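Local structure of IAA acetyltransferase (Bacillus cereus ATCC 14579, 1Y9K) at residues A[81-86]-A[114-119]. The protein probably transfers an acetyl group to an amine, as expected of an N-acetyltransferase of the GNAT family. Sequence-based numbering, arbitrary orientation.
Sequences KLLRHA and QKCGFR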
loop_
_atom_site.group_PDB
_atom_site.type_symbol
_atom_site.label_atom_id
_atom_site.label_comp_id
_atom_site.label_asym_id
_atom_site.label_seq_id
_atom_site.Cartn_x
_atom_site.Cartn_y
_atom_site.Cartn_z
ATOM N N LYS A 81 -2.457 2.963 -11.188
ATOM C CA LYS A 81 -3.234 4.192 -10.989
ATOM C C LYS A 81 -3.243 4.711 -9.553
ATOM O O LYS A 81 -3.059 5.907 -9.336
ATOM C CB LYS A 81 -4.668 4.003 -11.493
ATOM C CG LYS A 81 -4.825 4.252 -12.982
ATOM C CD LYS A 81 -5.960 3.441 -13.589
ATOM C CE LYS A 81 -6.099 3.740 -15.079
ATOM N NZ LYS A 81 -6.442 2.513 -15.861
ATOM N N LEU A 82 -3.456 3.820 -8.583
ATOM C CA LEU A 82 -3.440 4.187 -7.164
ATOM C C LEU A 82 -2.075 4.717 -6.739
ATOM O O LEU A 82 -1.975 5.625 -5.904
ATOM C CB LEU A 82 -3.816 2.990 -6.285
ATOM C CG LEU A 82 -5.285 2.560 -6.185
ATOM C CD1 LEU A 82 -5.381 1.169 -5.537
ATOM C CD2 LEU A 82 -6.150 3.591 -5.436
ATOM N N LEU A 83 -1.034 4.137 -7.332
ATOM C CA LEU A 83 0.348 4.454 -7.017
ATOM C C LEU A 83 0.708 5.841 -7.546
ATOM O O LEU A 83 1.228 6.667 -6.792
ATOM C CB LEU A 83 1.258 3.380 -7.618
ATOM C CG LEU A 83 2.382 2.752 -6.801
ATOM C CD1 LEU A 83 2.006 2.500 -5.334
ATOM C CD2 LEU A 83 2.792 1.459 -7.479
ATOM N N ARG A 84 0.435 6.087 -8.832
ATOM C CA ARG A 84 0.531 7.427 -9.422
ATOM C C ARG A 84 -0.152 8.465 -8.520
ATOM O O ARG A 84 0.429 9.517 -8.235
ATOM C CB ARG A 84 -0.101 7.474 -10.828
ATOM C CG ARG A 84 0.650 6.707 -11.941
ATOM C CD ARG A 84 0.278 7.224 -13.359
ATOM N NE ARG A 84 -0.952 6.639 -13.928
ATOM C CZ ARG A 84 -2.189 7.129 -13.772
ATOM N NH1 ARG A 84 -3.223 6.519 -14.345
ATOM N NH2 ARG A 84 -2.411 8.222 -13.045
ATOM N N HIS A 85 -1.366 8.146 -8.059
ATOM C CA HIS A 85 -2.164 9.044 -7.207
ATOM C C HIS A 85 -1.541 9.278 -5.829
ATOM O O HIS A 85 -1.569 10.405 -5.322
ATOM C CB HIS A 85 -3.595 8.517 -7.060
ATOM C CG HIS A 85 -4.568 9.513 -6.498
ATOM N ND1 HIS A 85 -4.562 9.904 -5.176
ATOM C CD2 HIS A 85 -5.613 10.157 -7.072
ATOM C CE1 HIS A 85 -5.547 10.758 -4.963
ATOM N NE2 HIS A 85 -6.202 10.927 -6.097
ATOM N N ALA A 86 -0.994 8.220 -5.227
ATOM C CA ALA A 86 -0.252 8.342 -3.969
ATOM C C ALA A 86 0.939 9.301 -4.097
ATOM O O ALA A 86 1.132 10.169 -3.233
ATOM C CB ALA A 86 0.201 6.975 -3.472
ATOM N N GLN A 114 8.944 -0.754 -8.576
ATOM C CA GLN A 114 10.167 -0.316 -9.246
ATOM C C GLN A 114 9.895 0.319 -10.617
ATOM O O GLN A 114 10.531 1.314 -10.983
ATOM C CB GLN A 114 11.153 -1.472 -9.375
ATOM C CG GLN A 114 11.666 -2.012 -8.063
ATOM C CD GLN A 114 12.699 -3.091 -8.265
ATOM O OE1 GLN A 114 12.374 -4.283 -8.335
ATOM N NE2 GLN A 114 13.948 -2.682 -8.399
ATOM N N LYS A 115 8.952 -0.261 -11.365
ATOM C CA LYS A 115 8.488 0.312 -12.636
ATOM C C LYS A 115 7.949 1.715 -12.413
ATOM O O LYS A 115 8.082 2.574 -13.267
ATOM C CB LYS A 115 7.394 -0.555 -13.273
ATOM C CG LYS A 115 7.897 -1.833 -13.919
ATOM C CD LYS A 115 6.785 -2.564 -14.667
ATOM C CE LYS A 115 7.216 -3.987 -15.066
ATOM N NZ LYS A 115 6.413 -4.537 -16.209
ATOM N N CYS A 116 7.344 1.931 -11.248
ATOM C CA CYS A 116 6.770 3.221 -10.888
ATOM C C CYS A 116 7.764 4.185 -10.205
ATOM O O CYS A 116 7.379 5.267 -9.793
ATOM C CB CYS A 116 5.509 3.014 -10.032
ATOM S SG CYS A 116 4.134 2.149 -10.908
ATOM N N GLY A 117 9.030 3.798 -10.086
ATOM C CA GLY A 117 10.061 4.712 -9.585
ATOM C C GLY A 117 10.642 4.441 -8.205
ATOM O O GLY A 117 11.586 5.106 -7.794
ATOM N N PHE A 118 10.078 3.477 -7.484
ATOM C CA PHE A 118 10.586 3.077 -6.171
ATOM C C PHE A 118 11.886 2.269 -6.266
ATOM O O PHE A 118 12.056 1.433 -7.155
ATOM C CB PHE A 118 9.523 2.285 -5.407
ATOM C CG PHE A 118 8.381 3.132 -4.905
ATOM C CD1 PHE A 118 7.228 3.303 -5.675
ATOM C CD2 PHE A 118 8.455 3.763 -3.660
ATOM C CE1 PHE A 118 6.166 4.089 -5.208
ATOM C CE2 PHE A 118 7.397 4.550 -3.189
ATOM C CZ PHE A 118 6.258 4.712 -3.963
ATOM N N ARG A 119 12.809 2.536 -5.352
ATOM C CA ARG A 119 14.050 1.800 -5.301
ATOM C C ARG A 119 14.159 1.017 -3.989
ATOM O O ARG A 119 13.875 1.554 -2.914
ATOM C CB ARG A 119 15.231 2.750 -5.476
ATOM C CG ARG A 119 16.559 2.040 -5.684
ATOM C CD ARG A 119 17.682 3.028 -5.645
ATOM N NE ARG A 119 18.976 2.393 -5.856
ATOM C CZ ARG A 119 20.128 3.053 -5.883
ATOM N NH1 ARG A 119 20.130 4.366 -5.696
ATOM N NH2 ARG A 119 21.272 2.411 -6.075
#
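Leu83 reaches out of helix 78-92 and meets two side chains, Cys116 and Phe118, that flank Gly117, just beyond helix 107-115. Its CD2 branch takes the sulfur: CD2 lies 3.7 Å from SG of Cys116 and 4.0 Å from CB of the same residue. The sulfur lies beside its own backbone N and anti to the carbonyl carbon (chi1 -64°), which sets it against CD2. The branch point of Leu83 is the part nearest the phenylalanine. Leu83 CG is 4.3 Å from CE1 of Phe118. CG approaches the ring obliquely, and at this longer distance the contact is looser than that with the sulfur. All of these contacts are apolar.

Between the two partners, Gly117 turns the chain with a positive phi (110°). This is a Schellman motif; one of its two bonds back into the last helical turn runs from Gly117 N to Gln114 O, 3.0 Å. The turn leads from the helix into strand 119-124. In the GNAT fold, helix 78-92 follows strand 61-69, and the contact joins it to this turn. Leu83 is buried, and its side chain also touches Ile64 and Ile67 of strand 61-69 and Leu112 and Tyr113 of helix 107-115. Phe118 is buried too. Its side chain touches Tyr113, and Leu149 and Met151 of strand 141-152, while the next residue, Arg119, pairs through its backbone with Ala150 of that strand.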